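Xaa-Pro dipeptidase (Pyrococcus horikoshii, PDB 1WY2) probably hydrolyses dipeptides that carry proline at the C-terminal position after a nonpolar residue, acting as a metal-dependent homodimer of the M24B peptidase family. Local coordinates at residues Q237-E242 / Y275-Y280; I224-V229 / S340-K345; E246-A251 / T346-I351; I151-E156 / A164-Y169. One frame throughout, in Å; residues are numbered along the deposited sequence.

Interaction 1: residues Q237-E242 / Y275-Y280; sequences QKEIYE and YGYGEY
Y277 reaches from the loop after helix 261-274 to helix 235-254, where it meets E239 and I240. Its CB points toward the helix. CG lies anti to the carbonyl carbon (chi1 -76°), and this carries the ring across the gap. Farther out the methyl CG2 of I240 touches the ring. CG2 of I240 is 3.9 Å from CZ of Y277. This is an off-centre CH-pi contact: CG2 of I240 lies 4.3 Å from the Y277 ring centroid, 30° off the normal. CE2 of Y277 is 3.6 Å from OE2 of E239. At the tip, OH of Y277 donates to OE2 of E239 over 2.7 Å. The oxygen lies at the ring edge, near the ring plane. The hydroxyl meets it from above the carboxylate plane, and the two planes are 67° apart. The E239 chain is extended, which brings its carboxylate out to the hydroxyl. Just before Y277, G276 leaves helical angles with positive phi, in a Schellman motif. I319 and I321 of strand 312-321 also pack on Y277. The chemistry is mixed: a short bond to a carboxylate fixes the phenol end, while apolar contact holds the ring.

Interaction 2: residues I224-V229 / S340-K345; sequences ITRTIV and SKRLTK
I224 and R226, on strand 220-229 of the pita-bread catalytic domain typical of M24 peptidases, meet R342, the last residue of strand 339-342, and T344 in the loop that follows. The side chains of I224 and T344 run antiparallel alongside one another. CB of I224 lies 3.9 Å from CG2 of T344. CG1 of I224 stands trans to the main-chain nitrogen (chi1 -175°) and the chain runs on straight. CD1 of I224 therefore reaches one face of the R226 guanidinium, 3.8 Å above its plane. R226, bent at chi2 (-68°), folds back along its own strand. NH1 of R226 donates to the carbonyl O of T225 over 2.8 Å, lying above the carbonyl plane, and also bonds to O of E330. R342 bends later, at chi3 (60°), bringing one guanidinium face against T344 O. The two arginines share D331: R226 NH2 pairs with OD1, and R342 NE with OD2. T344 OG1 also bonds OD1. D331 follows the metal ligand E330 in sequence, and the R226 side chain is about 5 Å from that of E330. NH2 of R226 lies 3.3 Å from NH2 of R342, at the edge of the R342 guanidinium, and both bond to T346 O.

Interaction 3: residues E246-A251 / T346-I351; sequences EAQKKA and TERELI
R348, near the C-terminus, reaches across to Q248 and K249 of helix 235-254. The polar link is one hydrogen bond. NH1 of R348 donates to OE1 of Q248 over 2.9 Å, with an N-H...O angle of 152°. NH1 lies in the carbonyl plane of the amide and uses a lone pair of OE1. The oxygen in turn lies close to the guanidinium plane. The two flat groups are nevertheless almost perpendicular, with their planes 86° apart, and the side chains cross at about a right angle. Q248 is bent at chi2 (-91°), which swings its amide toward the arginine. OE1 of Q248 also comes 3.3 Å from CD of R348. The other end of the amide, NE2, is bonded to D331, which makes a weak, long ion pair with R348.

The apolar contact comes from K249. Its CG stands over one face of the R348 guanidinium, 4.0 Å from NH1 of R348 and offset toward the rim. E349, which follows R348, brings its carboxylate nearer the helix. OE2 of E349 is 4.8 Å from NZ of K249, too far for contact.

Within the tail, N of E349 donates to OE1 of E347 over 2.9 Å, using the anti lone pair of that oxygen. E349 is also the centre of an inverse gamma turn.

Q248 thus ties a C-terminal arginine to D331, the neighbour in sequence of metal ligand E330. The amide accepts on one side and donates on the other, so a neutral group bridges a cation and an anion.

Interaction 4: residues I151-E156 / A164-Y169; sequences IEEITE and AAKVEY
E153 of helix 130-153 and K166 of helix 160-173 make the one direct side-chain contact between these segments. Along the first segment, I151 comes first. It packs on I211 of strand 208-217 and on L350. Two residues on comes E153, the last helical residue. Its CG lies anti to the backbone N (chi1 -178°), and a bend at chi2 (62°) turns the carboxylate onward, toward the lysine. OE1 of E153 stands 3.5 Å from NZ of K166, a salt bridge that is not a hydrogen bond. K166 is bent twice, at chi2 and at chi4 (-60°), and the two side chains cross at about a right angle. The other oxygen, OE2, has a salt bridge to K158, its stronger partner, so the carboxylate sits between two lysines. I154 then leaves the helix and packs on V163, V209 and I211. E156 closes the segment with a salt bridge to R205. Across the dimer interface, E168 pairs with K172 of the second subunit. The contact is a surface ion pair bridging two consecutive helices of the pita-bread domain, joined by a short loop, well away from the metal site.

In the fold
Interaction 2 is the buried contact, interactions 1 and 3 are partly buried, and interaction 4 lies on the surface. Interactions 1 and 3 share helix 235-254 and touch where Y275 OH bonds to E246 OE1. Interactions 2 and 3 are the nearest pair, with centres 7 Å apart. R226 NE bonds to E347 O there, joining strand 220-229 to the C-terminal tail, close to the metal ligands. Interaction 4 meets this group through apolar contacts, I151 and I154 on I228. The chemistry follows the place. Inside, arginines gather round a shared aspartate. In interaction 3 a neutral amide meets a guanidinium. At the edge, a tyrosine bonds a glutamate. Outside, the contact is a longer lysine-glutamate pair.

Interaction 1: residues Q237-E242 / Y275-Y280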
loop_
_atom_site.group_PDB
_atom_site.type_symbol
_atom_site.label_atom_id
_atom_site.label_comp_id
_atom_site.label_asym_id
_atom_site.label_seq_id
_atom_site.Cartn_x
_atom_site.Cartn_y
_atom_site.Cartn_z
ATOM N N GLN A 237 -12.052 32.678 7.349
ATOM C CA GLN A 237 -12.228 31.229 7.298
ATOM C C GLN A 237 -13.604 30.956 6.707
ATOM O O GLN A 237 -13.768 30.081 5.859
ATOM C CB GLN A 237 -12.157 30.622 8.701
ATOM C CG GLN A 237 -10.798 30.725 9.363
ATOM C CD GLN A 237 -10.808 30.192 10.780
ATOM O OE1 GLN A 237 -11.675 30.547 11.581
ATOM N NE2 GLN A 237 -9.840 29.346 11.104
ATOM N N LYS A 238 -14.593 31.716 7.166
ATOM C CA LYS A 238 -15.954 31.562 6.674
ATOM C C LYS A 238 -16.017 31.820 5.174
ATOM O O LYS A 238 -16.745 31.142 4.451
ATOM C CB LYS A 238 -16.891 32.524 7.411
ATOM C CG LYS A 238 -18.315 32.520 6.885
ATOM C CD LYS A 238 -19.258 33.270 7.813
ATOM C CE LYS A 238 -19.444 32.525 9.127
ATOM N NZ LYS A 238 -19.964 31.141 8.904
ATOM N N GLU A 239 -15.244 32.797 4.710
ATOM C CA GLU A 239 -15.225 33.142 3.293
ATOM C C GLU A 239 -14.800 31.978 2.403
ATOM O O GLU A 239 -15.536 31.578 1.499
ATOM C CB GLU A 239 -14.288 34.324 3.045
ATOM C CG GLU A 239 -14.222 34.752 1.587
ATOM C CD GLU A 239 -13.361 35.980 1.382
ATOM O OE1 GLU A 239 -13.637 37.007 2.037
ATOM O OE2 GLU A 239 -12.416 35.920 0.567
ATOM N N ILE A 240 -13.614 31.432 2.650
ATOM C CA ILE A 240 -13.145 30.323 1.825
ATOM C C ILE A 240 -14.054 29.108 1.962
ATOM O O ILE A 240 -14.292 28.394 0.993
ATOM C CB ILE A 240 -11.684 29.941 2.159
ATOM C CG1 ILE A 240 -11.542 29.600 3.641
ATOM C CG2 ILE A 240 -10.758 31.095 1.789
ATOM C CD1 ILE A 240 -10.160 29.090 4.014
ATOM N N TYR A 241 -14.577 28.879 3.163
ATOM C CA TYR A 241 -15.481 27.756 3.391
ATOM C C TYR A 241 -16.736 27.873 2.518
ATOM O O TYR A 241 -17.138 26.912 1.860
ATOM C CB TYR A 241 -15.883 27.701 4.869
ATOM C CG TYR A 241 -17.201 27.004 5.129
ATOM C CD1 TYR A 241 -17.325 25.623 5.007
ATOM C CD2 TYR A 241 -18.333 27.739 5.482
ATOM C CE1 TYR A 241 -18.547 24.986 5.231
ATOM C CE2 TYR A 241 -19.556 27.117 5.709
ATOM C CZ TYR A 241 -19.657 25.743 5.582
ATOM O OH TYR A 241 -20.869 25.136 5.812
ATOM N N GLU A 242 -17.350 29.053 2.511
ATOM C CA GLU A 242 -18.563 29.270 1.726
ATOM C C GLU A 242 -18.309 29.069 0.238
ATOM O O GLU A 242 -19.177 28.583 -0.489
ATOM C CB GLU A 242 -19.119 30.679 1.980
ATOM C CG GLU A 242 -19.477 30.937 3.439
ATOM C CD GLU A 242 -20.050 32.327 3.678
ATOM O OE1 GLU A 242 -19.514 33.305 3.113
ATOM O OE2 GLU A 242 -21.029 32.438 4.444
ATOM N N TYR A 275 -13.723 33.901 -7.793
ATOM C CA TYR A 275 -13.517 34.566 -6.516
ATOM C C TYR A 275 -12.050 34.952 -6.342
ATOM O O TYR A 275 -11.685 35.581 -5.354
ATOM C CB TYR A 275 -13.950 33.668 -5.350
ATOM C CG TYR A 275 -15.449 33.559 -5.164
ATOM C CD1 TYR A 275 -16.157 32.461 -5.652
ATOM C CD2 TYR A 275 -16.158 34.557 -4.500
ATOM C CE1 TYR A 275 -17.540 32.358 -5.479
ATOM C CE2 TYR A 275 -17.540 34.466 -4.324
ATOM C CZ TYR A 275 -18.222 33.365 -4.814
ATOM O OH TYR A 275 -19.583 33.265 -4.630
ATOM N N GLY A 276 -11.215 34.569 -7.305
ATOM C CA GLY A 276 -9.801 34.901 -7.246
ATOM C C GLY A 276 -8.926 33.917 -6.492
ATOM O O GLY A 276 -7.766 34.215 -6.198
ATOM N N TYR A 277 -9.470 32.740 -6.189
ATOM C CA TYR A 277 -8.735 31.709 -5.455
ATOM C C TYR A 277 -8.276 30.549 -6.339
ATOM O O TYR A 277 -7.875 29.499 -5.833
ATOM C CB TYR A 277 -9.610 31.156 -4.326
ATOM C CG TYR A 277 -9.741 32.066 -3.125
ATOM C CD1 TYR A 277 -8.701 32.190 -2.205
ATOM C CD2 TYR A 277 -10.904 32.802 -2.907
ATOM C CE1 TYR A 277 -8.815 33.022 -1.091
ATOM C CE2 TYR A 277 -11.030 33.644 -1.793
ATOM C CZ TYR A 277 -9.980 33.746 -0.893
ATOM O OH TYR A 277 -10.093 34.567 0.208
ATOM N N GLY A 278 -8.323 30.742 -7.653
ATOM C CA GLY A 278 -7.929 29.683 -8.571
ATOM C C GLY A 278 -6.568 29.055 -8.335
ATOM O O GLY A 278 -6.405 27.841 -8.460
ATOM N N GLU A 279 -5.584 29.877 -7.992
ATOM C CA GLU A 279 -4.229 29.397 -7.748
ATOM C C GLU A 279 -4.149 28.502 -6.510
ATOM O O GLU A 279 -3.203 27.719 -6.359
ATOM C CB GLU A 279 -3.292 30.599 -7.579
ATOM C CG GLU A 279 -1.881 30.262 -7.120
ATOM C CD GLU A 279 -1.077 31.501 -6.744
ATOM O OE1 GLU A 279 0.088 31.350 -6.316
ATOM O OE2 GLU A 279 -1.611 32.625 -6.873
ATOM N N TYR A 280 -5.150 28.602 -5.637
ATOM C CA TYR A 280 -5.157 27.829 -4.402
ATOM C C TYR A 280 -5.984 26.541 -4.413
ATOM O O TYR A 280 -6.079 25.851 -3.399
ATOM C CB TYR A 280 -5.566 28.753 -3.247
ATOM C CG TYR A 280 -4.598 29.916 -3.093
ATOM C CD1 TYR A 280 -3.279 29.698 -2.693
ATOM C CD2 TYR A 280 -4.979 31.221 -3.411
ATOM C CE1 TYR A 280 -2.360 30.748 -2.619
ATOM C CE2 TYR A 280 -4.063 32.282 -3.339
ATOM C CZ TYR A 280 -2.758 32.032 -2.944
ATOM O OH TYR A 280 -1.842 33.060 -2.885
#

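Interaction 2: residues I224-V229 / S340-K345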
loop_
_atom_site.group_PDB
_atom_site.type_symbol
_atom_site.label_atom_id
_atom_site.label_comp_id
_atom_site.label_asym_id
_atom_site.label_seq_id
_atom_site.Cartn_x
_atom_site.Cartn_y
_atom_site.Cartn_z
ATOM N N ILE A 224 -14.431 10.414 1.863
ATOM C CA ILE A 224 -15.201 11.574 2.292
ATOM C C ILE A 224 -14.321 12.604 2.999
ATOM O O ILE A 224 -13.357 12.248 3.667
ATOM C CB ILE A 224 -16.341 11.134 3.257
ATOM C CG1 ILE A 224 -17.231 12.323 3.618
ATOM C CG2 ILE A 224 -15.749 10.533 4.529
ATOM C CD1 ILE A 224 -18.392 11.962 4.551
ATOM N N THR A 225 -14.641 13.883 2.818
ATOM C CA THR A 225 -13.910 14.958 3.483
ATOM C C THR A 225 -14.892 16.000 3.992
ATOM O O THR A 225 -15.774 16.449 3.261
ATOM C CB THR A 225 -12.925 15.722 2.553
ATOM O OG1 THR A 225 -11.953 14.826 2.007
ATOM C CG2 THR A 225 -12.187 16.802 3.353
ATOM N N ARG A 226 -14.743 16.374 5.253
ATOM C CA ARG A 226 -15.572 17.423 5.833
ATOM C C ARG A 226 -14.610 18.347 6.562
ATOM O O ARG A 226 -13.602 17.900 7.105
ATOM C CB ARG A 226 -16.591 16.855 6.825
ATOM C CG ARG A 226 -17.725 16.072 6.176
ATOM C CD ARG A 226 -18.645 16.975 5.358
ATOM N NE ARG A 226 -19.712 16.204 4.723
ATOM C CZ ARG A 226 -19.584 15.563 3.565
ATOM N NH1 ARG A 226 -18.434 15.606 2.894
ATOM N NH2 ARG A 226 -20.597 14.853 3.092
ATOM N N THR A 227 -14.907 19.637 6.554
ATOM C CA THR A 227 -14.054 20.593 7.241
ATOM C C THR A 227 -14.900 21.275 8.301
ATOM O O THR A 227 -16.052 21.628 8.048
ATOM C CB THR A 227 -13.498 21.658 6.270
ATOM O OG1 THR A 227 -12.662 21.025 5.292
ATOM C CG2 THR A 227 -12.676 22.703 7.026
ATOM N N ILE A 228 -14.332 21.435 9.490
ATOM C CA ILE A 228 -15.027 22.093 10.591
ATOM C C ILE A 228 -14.089 23.132 11.197
ATOM O O ILE A 228 -12.944 23.276 10.770
ATOM C CB ILE A 228 -15.427 21.088 11.713
ATOM C CG1 ILE A 228 -14.174 20.451 12.319
ATOM C CG2 ILE A 228 -16.348 20.008 11.151
ATOM C CD1 ILE A 228 -14.457 19.541 13.499
ATOM N N VAL A 229 -14.594 23.875 12.174
ATOM C CA VAL A 229 -13.790 24.865 12.876
ATOM C C VAL A 229 -14.029 24.616 14.353
ATOM O O VAL A 229 -15.165 24.399 14.774
ATOM C CB VAL A 229 -14.205 26.319 12.555
ATOM C CG1 VAL A 229 -13.431 27.281 13.452
ATOM C CG2 VAL A 229 -13.930 26.637 11.092
ATOM N N SER A 340 -27.274 12.526 -10.259
ATOM C CA SER A 340 -26.348 11.845 -9.366
ATOM C C SER A 340 -26.978 11.530 -8.018
ATOM O O SER A 340 -28.044 12.040 -7.678
ATOM C CB SER A 340 -25.104 12.709 -9.146
ATOM O OG SER A 340 -25.427 13.879 -8.416
ATOM N N LYS A 341 -26.302 10.673 -7.265
ATOM C CA LYS A 341 -26.741 10.278 -5.936
ATOM C C LYS A 341 -25.533 10.386 -5.012
ATOM O O LYS A 341 -24.456 9.882 -5.336
ATOM C CB LYS A 341 -27.246 8.833 -5.935
ATOM C CG LYS A 341 -27.565 8.311 -4.540
ATOM C CD LYS A 341 -27.934 6.838 -4.538
ATOM C CE LYS A 341 -28.325 6.397 -3.135
ATOM N NZ LYS A 341 -28.731 4.972 -3.082
ATOM N N ARG A 342 -25.699 11.058 -3.878
ATOM C CA ARG A 342 -24.604 11.187 -2.924
ATOM C C ARG A 342 -24.544 9.910 -2.085
ATOM O O ARG A 342 -25.484 9.607 -1.347
ATOM C CB ARG A 342 -24.825 12.410 -2.022
ATOM C CG ARG A 342 -24.710 13.747 -2.749
ATOM C CD ARG A 342 -24.981 14.926 -1.816
ATOM N NE ARG A 342 -24.050 14.965 -0.691
ATOM C CZ ARG A 342 -24.428 15.045 0.581
ATOM N NH1 ARG A 342 -25.719 15.096 0.888
ATOM N NH2 ARG A 342 -23.520 15.075 1.545
ATOM N N LEU A 343 -23.452 9.154 -2.203
ATOM C CA LEU A 343 -23.318 7.915 -1.439
ATOM C C LEU A 343 -22.892 8.243 -0.012
ATOM O O LEU A 343 -23.266 7.546 0.932
ATOM C CB LEU A 343 -22.325 6.969 -2.120
ATOM C CG LEU A 343 -22.703 6.602 -3.563
ATOM C CD1 LEU A 343 -21.707 5.586 -4.106
ATOM C CD2 LEU A 343 -24.118 6.025 -3.610
ATOM N N THR A 344 -22.094 9.300 0.137
ATOM C CA THR A 344 -21.694 9.771 1.458
ATOM C C THR A 344 -22.788 10.791 1.759
ATOM O O THR A 344 -23.080 11.652 0.928
ATOM C CB THR A 344 -20.299 10.431 1.436
ATOM O OG1 THR A 344 -20.187 11.301 0.304
ATOM C CG2 THR A 344 -19.220 9.366 1.373
ATOM N N LYS A 345 -23.397 10.695 2.934
ATOM C CA LYS A 345 -24.522 11.570 3.263
ATOM C C LYS A 345 -24.359 12.560 4.412
ATOM O O LYS A 345 -25.296 13.289 4.737
ATOM C CB LYS A 345 -25.748 10.690 3.520
ATOM C CG LYS A 345 -25.995 9.679 2.404
ATOM C CD LYS A 345 -27.021 8.626 2.792
ATOM C CE LYS A 345 -27.140 7.560 1.707
ATOM N NZ LYS A 345 -28.111 6.488 2.085
#

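Interaction 3: residues E246-A251 / T346-I351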
loop_
_atom_site.group_PDB
_atom_site.type_symbol
_atom_site.label_atom_id
_atom_site.label_comp_id
_atom_site.label_asym_id
_atom_site.label_seq_id
_atom_site.Cartn_x
_atom_site.Cartn_y
_atom_site.Cartn_z
ATOM N N GLU A 246 -20.014 26.187 -2.037
ATOM C CA GLU A 246 -20.773 26.567 -3.222
ATOM C C GLU A 246 -20.306 25.776 -4.441
ATOM O O GLU A 246 -21.117 25.261 -5.212
ATOM C CB GLU A 246 -20.603 28.059 -3.494
ATOM C CG GLU A 246 -21.412 28.569 -4.677
ATOM C CD GLU A 246 -21.018 29.976 -5.079
ATOM O OE1 GLU A 246 -20.509 30.722 -4.215
ATOM O OE2 GLU A 246 -21.227 30.340 -6.257
ATOM N N ALA A 247 -18.991 25.688 -4.609
ATOM C CA ALA A 247 -18.407 24.966 -5.733
ATOM C C ALA A 247 -18.725 23.474 -5.672
ATOM O O ALA A 247 -19.048 22.863 -6.688
ATOM C CB ALA A 247 -16.892 25.176 -5.756
ATOM N N GLN A 248 -18.637 22.888 -4.481
ATOM C CA GLN A 248 -18.909 21.462 -4.328
ATOM C C GLN A 248 -20.376 21.169 -4.634
ATOM O O GLN A 248 -20.690 20.231 -5.366
ATOM C CB GLN A 248 -18.554 21.009 -2.905
ATOM C CG GLN A 248 -18.293 19.502 -2.746
ATOM C CD GLN A 248 -19.538 18.706 -2.401
ATOM O OE1 GLN A 248 -20.598 19.268 -2.144
ATOM N NE2 GLN A 248 -19.406 17.386 -2.377
ATOM N N LYS A 249 -21.273 21.980 -4.083
ATOM C CA LYS A 249 -22.701 21.781 -4.315
ATOM C C LYS A 249 -23.056 21.899 -5.792
ATOM O O LYS A 249 -23.811 21.082 -6.324
ATOM C CB LYS A 249 -23.519 22.793 -3.511
ATOM C CG LYS A 249 -23.610 22.483 -2.029
ATOM C CD LYS A 249 -24.440 23.534 -1.304
ATOM C CE LYS A 249 -25.847 23.626 -1.885
ATOM N NZ LYS A 249 -26.635 24.729 -1.263
ATOM N N LYS A 250 -22.506 22.913 -6.453
ATOM C CA LYS A 250 -22.776 23.132 -7.869
ATOM C C LYS A 250 -22.260 21.965 -8.711
ATOM O O LYS A 250 -22.942 21.505 -9.627
ATOM C CB LYS A 250 -22.124 24.437 -8.335
ATOM C CG LYS A 250 -22.465 24.831 -9.768
ATOM C CD LYS A 250 -23.952 25.108 -9.923
ATOM C CE LYS A 250 -24.285 25.568 -11.332
ATOM N NZ LYS A 250 -25.738 25.858 -11.485
ATOM N N ALA A 251 -21.062 21.481 -8.394
ATOM C CA ALA A 251 -20.487 20.368 -9.140
ATOM C C ALA A 251 -21.334 19.109 -8.977
ATOM O O ALA A 251 -21.613 18.418 -9.953
ATOM C CB ALA A 251 -19.057 20.106 -8.682
ATOM N N THR A 346 -23.186 12.594 5.029
ATOM C CA THR A 346 -22.950 13.512 6.139
ATOM C C THR A 346 -23.198 14.960 5.728
ATOM O O THR A 346 -22.889 15.355 4.605
ATOM C CB THR A 346 -21.505 13.391 6.659
ATOM O OG1 THR A 346 -21.303 12.083 7.205
ATOM C CG2 THR A 346 -21.234 14.432 7.736
ATOM N N GLU A 347 -23.761 15.750 6.641
ATOM C CA GLU A 347 -24.032 17.160 6.364
ATOM C C GLU A 347 -22.754 17.854 5.900
ATOM O O GLU A 347 -21.669 17.575 6.405
ATOM C CB GLU A 347 -24.567 17.854 7.622
ATOM C CG GLU A 347 -24.708 19.364 7.495
ATOM C CD GLU A 347 -25.714 19.781 6.438
ATOM O OE1 GLU A 347 -25.367 20.629 5.588
ATOM O OE2 GLU A 347 -26.853 19.264 6.457
ATOM N N ARG A 348 -22.892 18.770 4.949
ATOM C CA ARG A 348 -21.743 19.489 4.417
ATOM C C ARG A 348 -21.549 20.870 5.035
ATOM O O ARG A 348 -20.422 21.347 5.159
ATOM C CB ARG A 348 -21.867 19.610 2.898
ATOM C CG ARG A 348 -21.643 18.297 2.169
ATOM C CD ARG A 348 -22.031 18.398 0.709
ATOM N NE ARG A 348 -23.483 18.395 0.528
ATOM C CZ ARG A 348 -24.082 18.436 -0.657
ATOM N NH1 ARG A 348 -23.354 18.488 -1.768
ATOM N NH2 ARG A 348 -25.407 18.401 -0.736
ATOM N N GLU A 349 -22.648 21.507 5.420
ATOM C CA GLU A 349 -22.578 22.831 6.029
ATOM C C GLU A 349 -22.331 22.653 7.522
ATOM O O GLU A 349 -23.270 22.657 8.322
ATOM C CB GLU A 349 -23.892 23.583 5.787
ATOM C CG GLU A 349 -24.286 23.651 4.316
ATOM C CD GLU A 349 -25.584 24.404 4.084
ATOM O OE1 GLU A 349 -26.632 23.973 4.614
ATOM O OE2 GLU A 349 -25.557 25.428 3.367
ATOM N N LEU A 350 -21.061 22.505 7.894
ATOM C CA LEU A 350 -20.698 22.286 9.287
ATOM C C LEU A 350 -20.128 23.482 10.051
ATOM O O LEU A 350 -19.753 23.351 11.217
ATOM C CB LEU A 350 -19.730 21.102 9.376
ATOM C CG LEU A 350 -20.284 19.790 8.807
ATOM C CD1 LEU A 350 -19.229 18.699 8.904
ATOM C CD2 LEU A 350 -21.538 19.384 9.567
ATOM N N ILE A 351 -20.055 24.645 9.410
ATOM C CA ILE A 351 -19.555 25.833 10.094
ATOM C C ILE A 351 -20.453 27.031 9.792
ATOM O O ILE A 351 -20.722 27.817 10.727
ATOM C CB ILE A 351 -18.076 26.169 9.708
ATOM C CG1 ILE A 351 -18.029 27.356 8.746
ATOM C CG2 ILE A 351 -17.401 24.953 9.089
ATOM C CD1 ILE A 351 -16.639 27.902 8.519
ATOM O OXT ILE A 351 -20.873 27.173 8.623
#

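Interaction 4: residues I151-E156 / A164-Y169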
loop_
_atom_site.group_PDB
_atom_site.type_symbol
_atom_site.label_atom_id
_atom_site.label_comp_id
_atom_site.label_asym_id
_atom_site.label_seq_id
_atom_site.Cartn_x
_atom_site.Cartn_y
_atom_site.Cartn_z
ATOM N N ILE A 151 -15.725 14.376 14.387
ATOM C CA ILE A 151 -16.231 15.687 14.775
ATOM C C ILE A 151 -16.476 15.751 16.279
ATOM O O ILE A 151 -16.155 16.747 16.928
ATOM C CB ILE A 151 -17.537 16.006 14.008
ATOM C CG1 ILE A 151 -17.221 16.172 12.517
ATOM C CG2 ILE A 151 -18.185 17.271 14.558
ATOM C CD1 ILE A 151 -18.448 16.372 11.638
ATOM N N GLU A 152 -17.027 14.677 16.832
ATOM C CA GLU A 152 -17.323 14.616 18.258
ATOM C C GLU A 152 -16.047 14.516 19.096
ATOM O O GLU A 152 -15.990 15.018 20.220
ATOM C CB GLU A 152 -18.225 13.411 18.542
ATOM C CG GLU A 152 -18.900 13.426 19.904
ATOM C CD GLU A 152 -19.850 14.598 20.068
ATOM O OE1 GLU A 152 -20.616 14.879 19.120
ATOM O OE2 GLU A 152 -19.836 15.233 21.144
ATOM N N GLU A 153 -15.024 13.875 18.538
ATOM C CA GLU A 153 -13.756 13.685 19.234
ATOM C C GLU A 153 -12.826 14.889 19.156
ATOM O O GLU A 153 -11.966 15.077 20.019
ATOM C CB GLU A 153 -13.036 12.462 18.668
ATOM C CG GLU A 153 -11.719 12.141 19.353
ATOM C CD GLU A 153 -11.893 11.813 20.823
ATOM O OE1 GLU A 153 -12.721 10.934 21.139
ATOM O OE2 GLU A 153 -11.200 12.431 21.660
ATOM N N ILE A 154 -12.995 15.700 18.121
ATOM C CA ILE A 154 -12.149 16.868 17.937
ATOM C C ILE A 154 -12.492 18.015 18.882
ATOM O O ILE A 154 -13.608 18.537 18.877
ATOM C CB ILE A 154 -12.218 17.358 16.475
ATOM C CG1 ILE A 154 -11.499 16.350 15.573
ATOM C CG2 ILE A 154 -11.599 18.744 16.350
ATOM C CD1 ILE A 154 -11.693 16.590 14.093
ATOM N N THR A 155 -11.514 18.385 19.700
ATOM C CA THR A 155 -11.649 19.477 20.657
ATOM C C THR A 155 -10.251 20.030 20.904
ATOM O O THR A 155 -9.256 19.357 20.631
ATOM C CB THR A 155 -12.229 18.993 22.008
ATOM O OG1 THR A 155 -11.395 17.958 22.542
ATOM C CG2 THR A 155 -13.642 18.462 21.829
ATOM N N GLU A 156 -10.171 21.253 21.413
ATOM C CA GLU A 156 -8.874 21.855 21.681
ATOM C C GLU A 156 -8.068 20.944 22.602
ATOM O O GLU A 156 -8.601 20.403 23.572
ATOM C CB GLU A 156 -9.058 23.236 22.320
ATOM C CG GLU A 156 -9.833 23.222 23.626
ATOM C CD GLU A 156 -10.471 24.564 23.936
ATOM O OE1 GLU A 156 -11.363 24.983 23.168
ATOM O OE2 GLU A 156 -10.083 25.200 24.937
ATOM N N ALA A 164 -7.379 10.276 14.713
ATOM C CA ALA A 164 -7.312 9.326 13.610
ATOM C C ALA A 164 -7.378 7.898 14.139
ATOM O O ALA A 164 -8.110 7.063 13.608
ATOM C CB ALA A 164 -6.024 9.534 12.813
ATOM N N ALA A 165 -6.621 7.622 15.195
ATOM C CA ALA A 165 -6.604 6.285 15.773
ATOM C C ALA A 165 -7.999 5.856 16.227
ATOM O O ALA A 165 -8.416 4.724 15.990
ATOM C CB ALA A 165 -5.632 6.240 16.949
ATOM N N LYS A 166 -8.723 6.770 16.863
ATOM C CA LYS A 166 -10.060 6.471 17.363
ATOM C C LYS A 166 -11.065 6.152 16.258
ATOM O O LYS A 166 -11.828 5.192 16.373
ATOM C CB LYS A 166 -10.578 7.645 18.202
ATOM C CG LYS A 166 -11.938 7.419 18.852
ATOM C CD LYS A 166 -11.868 6.391 19.972
ATOM C CE LYS A 166 -13.212 6.244 20.673
ATOM N NZ LYS A 166 -13.670 7.530 21.278
ATOM N N VAL A 167 -11.071 6.942 15.187
ATOM C CA VAL A 167 -12.030 6.701 14.115
ATOM C C VAL A 167 -11.659 5.509 13.246
ATOM O O VAL A 167 -12.529 4.881 12.650
ATOM C CB VAL A 167 -12.231 7.957 13.227
ATOM C CG1 VAL A 167 -12.640 9.135 14.095
ATOM C CG2 VAL A 167 -10.974 8.266 12.446
ATOM N N GLU A 168 -10.373 5.186 13.171
ATOM C CA GLU A 168 -9.967 4.035 12.378
ATOM C C GLU A 168 -10.378 2.774 13.128
ATOM O O GLU A 168 -10.722 1.763 12.519
ATOM C CB GLU A 168 -8.462 4.072 12.111
ATOM C CG GLU A 168 -8.081 5.226 11.174
ATOM C CD GLU A 168 -6.600 5.313 10.882
ATOM O OE1 GLU A 168 -5.800 4.794 11.691
ATOM O OE2 GLU A 168 -6.233 5.922 9.849
ATOM N N TYR A 169 -10.352 2.844 14.457
ATOM C CA TYR A 169 -10.772 1.717 15.279
ATOM C C TYR A 169 -12.276 1.546 15.090
ATOM O O TYR A 169 -12.769 0.433 14.937
ATOM C CB TYR A 169 -10.450 1.980 16.755
ATOM C CG TYR A 169 -11.022 0.953 17.712
ATOM C CD1 TYR A 169 -12.267 1.148 18.311
ATOM C CD2 TYR A 169 -10.324 -0.217 18.009
ATOM C CE1 TYR A 169 -12.804 0.201 19.188
ATOM C CE2 TYR A 169 -10.853 -1.170 18.880
ATOM C CZ TYR A 169 -12.093 -0.952 19.466
ATOM O OH TYR A 169 -12.613 -1.892 20.329
#